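Local coordinates for Xaa-Pro aminopeptidase (PDB 4RGZ), which is a zinc-binding metallopeptidase of the M24B family that probably cleaves Xaa-Pro bonds in dipeptides or at peptide N-termini, at residues A24-G29 and L50-E55; E196-S201 and I224-A229; E249-V254 and G337-R342. All coordinates share one frame; numbering follows the deposited sequence.

The three contacts follow one another along the chain. Interaction 1 belongs to the N-terminal creatinase/prolidase-type domain, where residues 50-55 run beside the edge of strand 23-25. It stands apart from the others, its centre about 36 Å from that of interaction 2 and 49 Å from that of interaction 3, on the far side of the chain's centre. Interactions 2 and 3 both lie in the M24 metallopeptidase region, with centres about 17 Å apart. They touch: D226, a zinc ligand on strand 222-231, forms a salt bridge with R342 on strand 339-350, and I224 packs on G340. The metal-bearing strand is thus tied to the strand against which helix 249-268 rests.

Interaction 1: A24-G29 and L50-E55; sequences ALVAPG and LILPSE
V26 and L50 form a lone antiparallel bridge, a hydrogen-bonded pair with CA atoms 4.7 Å apart. In its clearer bond V26 N donates to L50 O over 3.2 Å; the return bond from L50 N to V26 O is modelled so short that its length is doubtful. Farther along, A24 N reaches L52 O only weakly, at 3.4 Å. The CA-H of L25 adds a contact to L50 O, which therefore meets two successive residues. These bonds run along one edge of strand 23-25 and the residue that follows it; the strand is the outermost of a three-stranded parallel sheet in the creatinase/prolidase-type N-terminal domain, and L25 pairs through its backbone with L105 and D107 on the other edge. Side chain meets side chain through apolar contacts. V26 CB faces L50 CB at 3.9 Å, while V26 CG2, anti to the carbonyl carbon, meets L52 CD2 at 3.8 Å, the two side chains crossing at a slant. The other methyl of L52, CD1, lies 4.2 Å from A24 CB. F12 of helix 10-16 packs on both A24 and L52, and helix 30-35 supplies L35 against V26 and F32 against L50.

Interaction 2: E196-S201 and I224-A229; sequences EPIVAS and IFDYGA. With ZN (zinc ion), chain E.
From paired positions on one face of the sheet, chi1 of D226 (-174°, CG anti to the backbone N) and of I198 (-59°, CG1 beside its own N) carry the carboxylate and CD1 alongside each other, the two side chains pointing the same way. I198 CD1 then flanks the carboxylate, 4.0 Å from D226 OD2. The two carboxylate oxygens divide their work: D226 OD1 binds the zinc ion at 2.1 Å, and OD2 takes a salt bridge from R342 NH1, a second-shell partner that probably fixes the rotation of the group. Water 1, D237 and E344 complete the coordination of this zinc. Beneath the carboxylate the backbones run antiparallel at 172°. I198 and D226 are a hydrogen-bonded pair, with I198 N giving an almost straight bond to D226 O at 2.8 Å and D226 N returning one to I198 O at 2.9 Å. A200 and I224 repeat the pattern, A200 N to I224 O measuring 2.9 Å. V199 and F225 form the intervening non-hydrogen-bonded pair on the reverse face, where V199 CG2 approaches F225 CB at 4.3 Å. Just beyond the paired residues P197 CB meets Y227 CB at 4.0 Å. The rings of F225 and Y227 lead away from strand 198-201: both pack on helix 143-164, Y227 also on helix 173-185, its OH bonded to V156 O. A sheet with helices behind one face and metal-binding carboxylates on the other is characteristic of the pita-bread fold of M24 metallopeptidases.

Interaction 3: E249-V254 and G337-R342; sequences EEVKKV and GKFGVR
V251 CG2 sits over the centre of the F339 ring in a CH-pi contact, 3.7 Å from the centroid and 13° off the normal. Two other groups of the helix meet this ring at its edge, in plane: V254 CB, 3.9 Å from F339 CE2, and E250 CG, 4.0 Å from F339 CE1. Beyond CG the E250 chain is extended, carrying its carboxylate past the ring, the two planes 86° apart, to a long salt bridge with K338 in which OE2 and NZ are 3.9 Å apart. With an alanine in place of E250, K338 would probably lose this distant counter-charge and one edge of the F339 ring its methylene cover. Farther down, V254 CG1 meets V341 CG2 at 4.2 Å. This is helix-on-sheet packing of the M24 fold, helix segment 249-254 running along strand segment 339-342 at a crossing angle of -24°. K338 and F339 both face L335 in a classic beta bulge. V222 of strand 222-231 touches V251 and F339 alike, I333 of strand 326-335 touches V254, and S248 OG hydrogen-bonds V251 N at the beginning of the helix.

Interaction 1: A24-G29 and L50-E55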
ATOM      1  N   ALA A  24     -13.080  21.537  -7.689  1.00111.09           N
ATOM      2  CA  ALA A  24     -12.381  20.271  -7.406  1.00104.70           C
ATOM      3  C   ALA A  24     -12.183  19.960  -5.912  1.00105.17           C
ATOM      4  O   ALA A  24     -11.684  20.795  -5.161  1.00107.62           O
ATOM      5  CB  ALA A  24     -11.039  20.260  -8.115  1.00 99.41           C
ATOM      6  N   LEU A  25     -12.551  18.750  -5.493  1.00102.74           N
ATOM      7  CA  LEU A  25     -12.393  18.342  -4.099  1.00103.32           C
ATOM      8  C   LEU A  25     -11.309  17.275  -3.966  1.00 97.08           C
ATOM      9  O   LEU A  25     -11.540  16.105  -4.275  1.00 93.97           O
ATOM     10  CB  LEU A  25     -13.727  17.858  -3.511  1.00107.53           C
ATOM     11  CG  LEU A  25     -14.866  18.887  -3.371  1.00114.90           C
ATOM     12  CD1 LEU A  25     -16.204  18.199  -3.136  1.00118.50           C
ATOM     13  CD2 LEU A  25     -14.600  19.924  -2.282  1.00118.96           C
ATOM     14  N   VAL A  26     -10.132  17.698  -3.497  1.00 95.69           N
ATOM     15  CA  VAL A  26      -8.928  16.853  -3.423  1.00 90.14           C
ATOM     16  C   VAL A  26      -8.748  16.136  -2.078  1.00 90.95           C
ATOM     17  O   VAL A  26      -8.917  16.738  -1.023  1.00 96.20           O
ATOM     18  CB  VAL A  26      -7.645  17.654  -3.770  1.00 88.00           C
ATOM     19  CG1 VAL A  26      -6.404  16.769  -3.655  1.00 82.28           C
ATOM     20  CG2 VAL A  26      -7.744  18.255  -5.173  1.00 86.74           C
ATOM     21  N   ALA A  27      -8.388  14.851  -2.133  1.00 86.59           N
ATOM     22  CA  ALA A  27      -8.235  14.014  -0.938  1.00 86.65           C
ATOM     23  C   ALA A  27      -6.756  13.627  -0.717  1.00 82.39           C
ATOM     24  O   ALA A  27      -5.913  13.976  -1.543  1.00 80.49           O
ATOM     25  CB  ALA A  27      -9.121  12.778  -1.061  1.00 86.07           C
ATOM     26  N   PRO A  28      -6.426  12.942   0.410  1.00 82.12           N
ATOM     27  CA  PRO A  28      -5.106  12.315   0.564  1.00 77.22           C
ATOM     28  C   PRO A  28      -4.747  11.383  -0.583  1.00 71.28           C
ATOM     29  O   PRO A  28      -5.613  10.690  -1.109  1.00 71.03           O
ATOM     30  CB  PRO A  28      -5.258  11.524   1.866  1.00 79.10           C
ATOM     31  CG  PRO A  28      -6.159  12.398   2.682  1.00 85.93           C
ATOM     32  CD  PRO A  28      -7.135  13.005   1.709  1.00 87.39           C
ATOM     33  N   GLY A  29      -3.473  11.374  -0.952  1.00 66.92           N
ATOM     34  CA  GLY A  29      -3.011  10.620  -2.113  1.00 61.77           C
ATOM     35  C   GLY A  29      -2.174  11.437  -3.097  1.00 59.79           C
ATOM     36  O   GLY A  29      -1.819  12.584  -2.808  1.00 62.59           O
ATOM     37  N   LEU A  50      -9.558  18.412   0.560  1.00117.78           N
ATOM     38  CA  LEU A  50      -9.123  19.777   0.210  1.00120.52           C
ATOM     39  C   LEU A  50     -10.094  20.612  -0.634  1.00123.84           C
ATOM     40  O   LEU A  50     -10.797  20.094  -1.510  1.00120.73           O
ATOM     41  CB  LEU A  50      -7.736  19.765  -0.446  1.00116.03           C
ATOM     42  CG  LEU A  50      -7.109  21.104  -0.865  1.00117.58           C
ATOM     43  CD1 LEU A  50      -6.669  21.923   0.341  1.00121.89           C
ATOM     44  CD2 LEU A  50      -5.942  20.874  -1.821  1.00111.91           C
ATOM     45  N   ILE A  51     -10.054  21.919  -0.364  1.00129.61           N
ATOM     46  CA  ILE A  51     -10.957  22.943  -0.886  1.00134.93           C
ATOM     47  C   ILE A  51     -10.827  23.248  -2.402  1.00132.06           C
ATOM     48  O   ILE A  51     -11.254  22.443  -3.228  1.00127.63           O
ATOM     49  CB  ILE A  51     -10.810  24.214  -0.012  1.00141.96           C
ATOM     50  CG1 ILE A  51     -12.140  24.952   0.112  1.00149.44           C
ATOM     51  CG2 ILE A  51      -9.654  25.096  -0.486  1.00141.14           C
ATOM     52  CD1 ILE A  51     -12.360  25.535   1.492  1.00156.39           C
ATOM     53  N   LEU A  52     -10.254  24.406  -2.748  1.00134.34           N
ATOM     54  CA  LEU A  52     -10.054  24.898  -4.140  1.00132.69           C
ATOM     55  C   LEU A  52     -11.258  24.903  -5.136  1.00133.85           C
ATOM     56  O   LEU A  52     -11.423  23.973  -5.941  1.00128.12           O
ATOM     57  CB  LEU A  52      -8.790  24.297  -4.786  1.00124.47           C
ATOM     58  CG  LEU A  52      -8.815  22.874  -5.331  1.00118.17           C
ATOM     59  CD1 LEU A  52      -8.018  22.758  -6.622  1.00112.99           C
ATOM     60  CD2 LEU A  52      -8.299  21.921  -4.274  1.00115.61           C
ATOM     61  N   PRO A  53     -12.080  25.973  -5.097  1.00140.05           N
ATOM     62  CA  PRO A  53     -13.057  26.213  -6.162  1.00142.14           C
ATOM     63  C   PRO A  53     -12.420  26.965  -7.342  1.00140.71           C
ATOM     64  O   PRO A  53     -11.218  27.224  -7.316  1.00137.84           O
ATOM     65  CB  PRO A  53     -14.109  27.088  -5.468  1.00150.82           C
ATOM     66  CG  PRO A  53     -13.333  27.853  -4.449  1.00153.46           C
ATOM     67  CD  PRO A  53     -12.213  26.946  -3.996  1.00146.94           C
ATOM     68  N   SER A  54     -13.221  27.300  -8.357  1.00143.20           N
ATOM     69  CA  SER A  54     -12.819  28.157  -9.491  1.00144.13           C
ATOM     70  C   SER A  54     -11.444  28.823  -9.362  1.00143.71           C
ATOM     71  O   SER A  54     -10.555  28.559 -10.167  1.00138.91           O
ATOM     72  CB  SER A  54     -13.886  29.231  -9.767  1.00151.98           C
ATOM     73  OG  SER A  54     -14.865  28.781 -10.688  1.00151.70           O
ATOM     74  N   GLU A  55     -11.303  29.707  -8.370  1.00150.49           N
ATOM     75  CA  GLU A  55     -10.033  30.373  -8.014  1.00151.85           C
ATOM     76  C   GLU A  55     -10.115  31.212  -6.725  1.00159.61           C
ATOM     77  O   GLU A  55     -11.129  31.202  -6.015  1.00163.56           O
ATOM     78  CB  GLU A  55      -9.443  31.194  -9.174  1.00152.13           C
ATOM     79  CG  GLU A  55      -8.072  30.710  -9.635  1.00143.11           C
ATOM     80  CD  GLU A  55      -7.667  31.218 -11.009  1.00142.90           C
ATOM     81  OE1 GLU A  55      -6.932  30.486 -11.711  1.00136.05           O
ATOM     82  OE2 GLU A  55      -8.079  32.342 -11.396  1.00149.14           O
TER

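Interaction 2: E196-S201 and I224-A229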
ATOM      1  N   GLU A 196       7.132  -3.250  -4.267  1.00 30.59           N
ATOM      2  CA  GLU A 196       7.886  -4.397  -3.796  1.00 31.99           C
ATOM      3  C   GLU A 196       8.585  -5.029  -4.974  1.00 30.15           C
ATOM      4  O   GLU A 196       7.962  -5.195  -6.010  1.00 30.26           O
ATOM      5  CB  GLU A 196       6.943  -5.373  -3.123  1.00 34.61           C
ATOM      6  CG  GLU A 196       6.139  -4.667  -2.044  1.00 40.22           C
ATOM      7  CD  GLU A 196       7.045  -4.037  -0.971  1.00 43.99           C
ATOM      8  OE1 GLU A 196       6.840  -2.814  -0.626  1.00 44.86           O
ATOM      9  OE2 GLU A 196       7.964  -4.781  -0.496  1.00 41.84           O
ATOM     10  N   PRO A 197       9.899  -5.307  -4.849  1.00 29.30           N
ATOM     11  CA  PRO A 197      10.709  -5.854  -5.959  1.00 29.18           C
ATOM     12  C   PRO A 197      10.197  -7.216  -6.413  1.00 30.01           C
ATOM     13  O   PRO A 197       9.642  -7.977  -5.601  1.00 29.75           O
ATOM     14  CB  PRO A 197      12.081  -6.050  -5.331  1.00 28.50           C
ATOM     15  CG  PRO A 197      12.113  -5.027  -4.266  1.00 30.09           C
ATOM     16  CD  PRO A 197      10.731  -4.900  -3.717  1.00 29.49           C
ATOM     17  N   ILE A 198      10.398  -7.497  -7.695  1.00 29.58           N
ATOM     18  CA  ILE A 198      10.058  -8.770  -8.312  1.00 30.80           C
ATOM     19  C   ILE A 198      11.311  -9.491  -8.805  1.00 31.03           C
ATOM     20  O   ILE A 198      12.106  -8.969  -9.603  1.00 32.28           O
ATOM     21  CB  ILE A 198       9.171  -8.562  -9.543  1.00 31.54           C
ATOM     22  CG1 ILE A 198       7.865  -7.835  -9.191  1.00 34.14           C
ATOM     23  CG2 ILE A 198       8.879  -9.888 -10.208  1.00 32.40           C
ATOM     24  CD1 ILE A 198       7.293  -7.041 -10.385  1.00 35.83           C
ATOM     25  N   VAL A 199      11.482 -10.707  -8.342  1.00 30.78           N
ATOM     26  CA  VAL A 199      12.537 -11.555  -8.829  1.00 29.39           C
ATOM     27  C   VAL A 199      11.865 -12.840  -9.319  1.00 30.03           C
ATOM     28  O   VAL A 199      11.109 -13.495  -8.582  1.00 31.51           O
ATOM     29  CB  VAL A 199      13.557 -11.839  -7.719  1.00 30.68           C
ATOM     30  CG1 VAL A 199      14.732 -12.624  -8.252  1.00 31.39           C
ATOM     31  CG2 VAL A 199      14.054 -10.543  -7.117  1.00 31.78           C
ATOM     32  N   ALA A 200      12.128 -13.191 -10.571  1.00 29.80           N
ATOM     33  CA  ALA A 200      11.486 -14.346 -11.184  1.00 30.19           C
ATOM     34  C   ALA A 200      12.537 -15.192 -11.913  1.00 30.57           C
ATOM     35  O   ALA A 200      13.128 -14.733 -12.918  1.00 28.66           O
ATOM     36  CB  ALA A 200      10.368 -13.891 -12.123  1.00 28.70           C
ATOM     37  N   SER A 201      12.746 -16.426 -11.414  1.00 31.06           N
ATOM     38  CA  SER A 201      13.863 -17.251 -11.864  1.00 31.81           C
ATOM     39  C   SER A 201      13.407 -18.491 -12.618  1.00 34.44           C
ATOM     40  O   SER A 201      12.392 -19.091 -12.269  1.00 36.77           O
ATOM     41  CB  SER A 201      14.737 -17.653 -10.686  1.00 32.16           C
ATOM     42  OG  SER A 201      14.036 -18.526  -9.823  1.00 33.85           O
ATOM     43  N   ILE A 224      15.006 -12.688 -14.028  1.00 27.57           N
ATOM     44  CA  ILE A 224      14.493 -11.370 -14.248  1.00 26.42           C
ATOM     45  C   ILE A 224      14.387 -10.683 -12.906  1.00 27.73           C
ATOM     46  O   ILE A 224      13.920 -11.287 -11.922  1.00 29.58           O
ATOM     47  CB  ILE A 224      13.082 -11.465 -14.810  1.00 25.71           C
ATOM     48  CG1 ILE A 224      13.090 -12.273 -16.097  1.00 26.72           C
ATOM     49  CG2 ILE A 224      12.435 -10.082 -14.978  1.00 24.50           C
ATOM     50  CD1 ILE A 224      11.733 -12.281 -16.790  1.00 27.74           C
ATOM     51  N   PHE A 225      14.837  -9.435 -12.843  1.00 27.21           N
ATOM     52  CA  PHE A 225      14.630  -8.623 -11.634  1.00 27.47           C
ATOM     53  C   PHE A 225      14.164  -7.183 -11.924  1.00 25.76           C
ATOM     54  O   PHE A 225      14.691  -6.497 -12.802  1.00 26.17           O
ATOM     55  CB  PHE A 225      15.792  -8.732 -10.643  1.00 28.32           C
ATOM     56  CG  PHE A 225      17.135  -8.463 -11.224  1.00 30.99           C
ATOM     57  CD1 PHE A 225      17.706  -9.331 -12.156  1.00 32.31           C
ATOM     58  CD2 PHE A 225      17.874  -7.343 -10.805  1.00 33.12           C
ATOM     59  CE1 PHE A 225      18.976  -9.076 -12.668  1.00 35.06           C
ATOM     60  CE2 PHE A 225      19.149  -7.071 -11.316  1.00 33.47           C
ATOM     61  CZ  PHE A 225      19.706  -7.942 -12.233  1.00 36.00           C
ATOM     62  N   ASP A 226      13.121  -6.777 -11.209  1.00 25.42           N
ATOM     63  CA  ASP A 226      12.297  -5.635 -11.587  1.00 24.85           C
ATOM     64  C   ASP A 226      11.991  -4.931 -10.268  1.00 25.29           C
ATOM     65  O   ASP A 226      11.469  -5.546  -9.331  1.00 25.34           O
ATOM     66  CB  ASP A 226      11.033  -6.157 -12.283  1.00 25.41           C
ATOM     67  CG  ASP A 226      10.131  -5.064 -12.861  1.00 26.16           C
ATOM     68  OD1 ASP A 226      10.381  -3.855 -12.651  1.00 26.74           O
ATOM     69  OD2 ASP A 226       9.141  -5.431 -13.569  1.00 26.05           O
ATOM     70  N   TYR A 227      12.378  -3.659 -10.171  1.00 24.80           N
ATOM     71  CA  TYR A 227      12.328  -2.957  -8.894  1.00 25.84           C
ATOM     72  C   TYR A 227      12.320  -1.478  -9.160  1.00 26.52           C
ATOM     73  O   TYR A 227      12.331  -1.052 -10.324  1.00 27.97           O
ATOM     74  CB  TYR A 227      13.509  -3.369  -7.971  1.00 26.86           C
ATOM     75  CG  TYR A 227      14.875  -3.187  -8.590  1.00 27.93           C
ATOM     76  CD1 TYR A 227      15.309  -3.989  -9.650  1.00 26.75           C
ATOM     77  CD2 TYR A 227      15.740  -2.184  -8.136  1.00 29.47           C
ATOM     78  CE1 TYR A 227      16.559  -3.797 -10.222  1.00 27.22           C
ATOM     79  CE2 TYR A 227      16.982  -1.988  -8.717  1.00 28.60           C
ATOM     80  CZ  TYR A 227      17.395  -2.785  -9.745  1.00 28.14           C
ATOM     81  OH  TYR A 227      18.655  -2.573 -10.314  1.00 28.75           O
ATOM     82  N   GLY A 228      12.278  -0.687  -8.098  1.00 26.61           N
ATOM     83  CA  GLY A 228      12.214   0.747  -8.243  1.00 25.76           C
ATOM     84  C   GLY A 228      12.317   1.490  -6.939  1.00 27.19           C
ATOM     85  O   GLY A 228      12.047   0.964  -5.856  1.00 27.63           O
ATOM     86  N   ALA A 229      12.698   2.750  -7.062  1.00 28.66           N
ATOM     87  CA  ALA A 229      12.965   3.595  -5.926  1.00 31.06           C
ATOM     88  C   ALA A 229      12.175   4.877  -6.126  1.00 32.34           C
ATOM     89  O   ALA A 229      11.690   5.138  -7.247  1.00 29.74           O
ATOM     90  CB  ALA A 229      14.453   3.866  -5.844  1.00 31.89           C
TER
HETATM   91 ZN    ZN E 401       9.211  -2.566 -13.863  1.00 50.00          ZN
HETATM   92  O   HOH W   1       7.239  -2.630 -14.557  1.00 32.51           O

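Interaction 3: E249-V254 and G337-R342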
ATOM      1  N   GLU A 249      21.448 -21.747 -26.479  1.00 60.44           N
ATOM      2  CA  GLU A 249      21.217 -21.031 -27.719  1.00 60.70           C
ATOM      3  C   GLU A 249      19.833 -20.366 -27.816  1.00 57.40           C
ATOM      4  O   GLU A 249      19.689 -19.375 -28.548  1.00 56.50           O
ATOM      5  CB  GLU A 249      21.522 -21.875 -28.973  1.00 66.49           C
ATOM      6  CG  GLU A 249      23.007 -22.129 -29.303  1.00 70.85           C
ATOM      7  CD  GLU A 249      23.934 -20.897 -29.265  1.00 70.16           C
ATOM      8  OE1 GLU A 249      23.498 -19.756 -29.544  1.00 66.37           O
ATOM      9  OE2 GLU A 249      25.139 -21.084 -28.957  1.00 72.95           O
ATOM     10  N   GLU A 250      18.818 -20.845 -27.089  1.00 55.89           N
ATOM     11  CA  GLU A 250      17.531 -20.119 -27.185  1.00 52.40           C
ATOM     12  C   GLU A 250      17.428 -18.943 -26.228  1.00 47.54           C
ATOM     13  O   GLU A 250      16.805 -17.935 -26.535  1.00 44.64           O
ATOM     14  CB  GLU A 250      16.274 -21.021 -27.283  1.00 53.51           C
ATOM     15  CG  GLU A 250      15.708 -21.623 -26.016  1.00 52.75           C
ATOM     16  CD  GLU A 250      14.229 -22.036 -26.137  1.00 52.40           C
ATOM     17  OE1 GLU A 250      13.445 -21.454 -26.914  1.00 49.46           O
ATOM     18  OE2 GLU A 250      13.841 -22.963 -25.402  1.00 54.97           O
ATOM     19  N   VAL A 251      18.085 -19.058 -25.082  1.00 47.90           N
ATOM     20  CA  VAL A 251      18.171 -17.929 -24.141  1.00 43.87           C
ATOM     21  C   VAL A 251      18.879 -16.795 -24.895  1.00 43.64           C
ATOM     22  O   VAL A 251      18.265 -15.753 -25.113  1.00 43.08           O
ATOM     23  CB  VAL A 251      18.860 -18.338 -22.830  1.00 43.89           C
ATOM     24  CG1 VAL A 251      19.429 -17.137 -22.107  1.00 42.66           C
ATOM     25  CG2 VAL A 251      17.897 -19.120 -21.943  1.00 42.29           C
ATOM     26  N   LYS A 252      20.102 -17.034 -25.392  1.00 45.36           N
ATOM     27  CA  LYS A 252      20.822 -16.057 -26.222  1.00 45.00           C
ATOM     28  C   LYS A 252      19.923 -15.450 -27.282  1.00 44.45           C
ATOM     29  O   LYS A 252      19.885 -14.250 -27.475  1.00 42.95           O
ATOM     30  CB  LYS A 252      22.041 -16.682 -26.890  1.00 48.25           C
ATOM     31  CG  LYS A 252      23.281 -16.755 -26.009  1.00 49.79           C
ATOM     32  CD  LYS A 252      24.241 -17.872 -26.390  1.00 54.41           C
ATOM     33  CE  LYS A 252      25.001 -17.571 -27.671  1.00 57.48           C
ATOM     34  NZ  LYS A 252      26.344 -18.219 -27.642  1.00 62.28           N
ATOM     35  N   LYS A 253      19.184 -16.300 -27.959  1.00 46.95           N
ATOM     36  CA  LYS A 253      18.435 -15.894 -29.110  1.00 47.20           C
ATOM     37  C   LYS A 253      17.315 -15.008 -28.654  1.00 44.62           C
ATOM     38  O   LYS A 253      17.111 -13.924 -29.204  1.00 44.68           O
ATOM     39  CB  LYS A 253      17.883 -17.128 -29.804  1.00 50.46           C
ATOM     40  CG  LYS A 253      17.187 -16.839 -31.117  1.00 53.01           C
ATOM     41  CD  LYS A 253      16.043 -17.808 -31.367  1.00 54.25           C
ATOM     42  CE  LYS A 253      16.311 -18.735 -32.515  1.00 59.26           C
ATOM     43  NZ  LYS A 253      15.001 -18.900 -33.204  1.00 62.70           N
ATOM     44  N   VAL A 254      16.584 -15.456 -27.637  1.00 43.69           N
ATOM     45  CA  VAL A 254      15.395 -14.719 -27.196  1.00 40.34           C
ATOM     46  C   VAL A 254      15.802 -13.421 -26.553  1.00 37.76           C
ATOM     47  O   VAL A 254      15.215 -12.404 -26.838  1.00 37.72           O
ATOM     48  CB  VAL A 254      14.474 -15.566 -26.280  1.00 39.56           C
ATOM     49  CG1 VAL A 254      13.384 -14.712 -25.606  1.00 33.94           C
ATOM     50  CG2 VAL A 254      13.864 -16.698 -27.127  1.00 41.94           C
ATOM     51  N   GLY A 337       6.967 -22.546 -19.013  1.00 46.94           N
ATOM     52  CA  GLY A 337       7.724 -23.742 -18.724  1.00 48.61           C
ATOM     53  C   GLY A 337       9.211 -23.546 -18.872  1.00 46.68           C
ATOM     54  O   GLY A 337       9.992 -24.389 -18.444  1.00 48.34           O
ATOM     55  N   LYS A 338       9.616 -22.449 -19.490  1.00 44.02           N
ATOM     56  CA  LYS A 338      11.029 -22.257 -19.794  1.00 44.36           C
ATOM     57  C   LYS A 338      11.659 -21.076 -19.022  1.00 41.87           C
ATOM     58  O   LYS A 338      12.303 -21.286 -17.980  1.00 42.66           O
ATOM     59  CB  LYS A 338      11.253 -22.181 -21.310  1.00 45.33           C
ATOM     60  CG  LYS A 338      10.781 -23.436 -22.057  1.00 49.41           C
ATOM     61  CD  LYS A 338       9.999 -23.118 -23.320  1.00 50.01           C
ATOM     62  CE  LYS A 338      10.744 -23.443 -24.617  1.00 52.78           C
ATOM     63  NZ  LYS A 338      10.015 -22.964 -25.851  1.00 53.02           N
ATOM     64  N   PHE A 339      11.445 -19.853 -19.499  1.00 38.79           N
ATOM     65  CA  PHE A 339      12.055 -18.643 -18.917  1.00 35.45           C
ATOM     66  C   PHE A 339      11.352 -17.426 -19.492  1.00 33.31           C
ATOM     67  O   PHE A 339      10.560 -17.540 -20.404  1.00 33.94           O
ATOM     68  CB  PHE A 339      13.559 -18.557 -19.232  1.00 34.73           C
ATOM     69  CG  PHE A 339      13.889 -18.553 -20.722  1.00 36.09           C
ATOM     70  CD1 PHE A 339      14.045 -19.763 -21.439  1.00 39.10           C
ATOM     71  CD2 PHE A 339      14.057 -17.363 -21.415  1.00 33.68           C
ATOM     72  CE1 PHE A 339      14.357 -19.767 -22.799  1.00 39.81           C
ATOM     73  CE2 PHE A 339      14.359 -17.363 -22.774  1.00 34.77           C
ATOM     74  CZ  PHE A 339      14.509 -18.564 -23.467  1.00 38.05           C
ATOM     75  N   GLY A 340      11.651 -16.260 -18.958  1.00 33.08           N
ATOM     76  CA  GLY A 340      11.191 -15.002 -19.551  1.00 32.07           C
ATOM     77  C   GLY A 340      12.362 -14.051 -19.732  1.00 32.00           C
ATOM     78  O   GLY A 340      13.411 -14.241 -19.092  1.00 30.21           O
ATOM     79  N   VAL A 341      12.193 -13.050 -20.615  1.00 32.16           N
ATOM     80  CA  VAL A 341      13.104 -11.899 -20.666  1.00 31.87           C
ATOM     81  C   VAL A 341      12.350 -10.582 -20.813  1.00 32.27           C
ATOM     82  O   VAL A 341      11.531 -10.416 -21.750  1.00 32.43           O
ATOM     83  CB  VAL A 341      14.104 -11.958 -21.840  1.00 34.59           C
ATOM     84  CG1 VAL A 341      15.117 -10.820 -21.675  1.00 34.97           C
ATOM     85  CG2 VAL A 341      14.822 -13.307 -21.925  1.00 34.14           C
ATOM     86  N   ARG A 342      12.640  -9.642 -19.901  1.00 30.35           N
ATOM     87  CA  ARG A 342      12.147  -8.267 -19.984  1.00 28.44           C
ATOM     88  C   ARG A 342      13.313  -7.305 -19.725  1.00 29.28           C
ATOM     89  O   ARG A 342      14.151  -7.553 -18.863  1.00 28.91           O
ATOM     90  CB  ARG A 342      11.004  -8.016 -18.994  1.00 26.45           C
ATOM     91  CG  ARG A 342      10.385  -6.604 -19.081  1.00 27.46           C
ATOM     92  CD  ARG A 342       9.613  -6.185 -17.832  1.00 26.86           C
ATOM     93  NE  ARG A 342       8.828  -7.324 -17.438  1.00 30.59           N
ATOM     94  CZ  ARG A 342       8.861  -7.975 -16.283  1.00 29.88           C
ATOM     95  NH1 ARG A 342       9.565  -7.553 -15.241  1.00 30.55           N
ATOM     96  NH2 ARG A 342       8.109  -9.052 -16.188  1.00 30.41           N
TER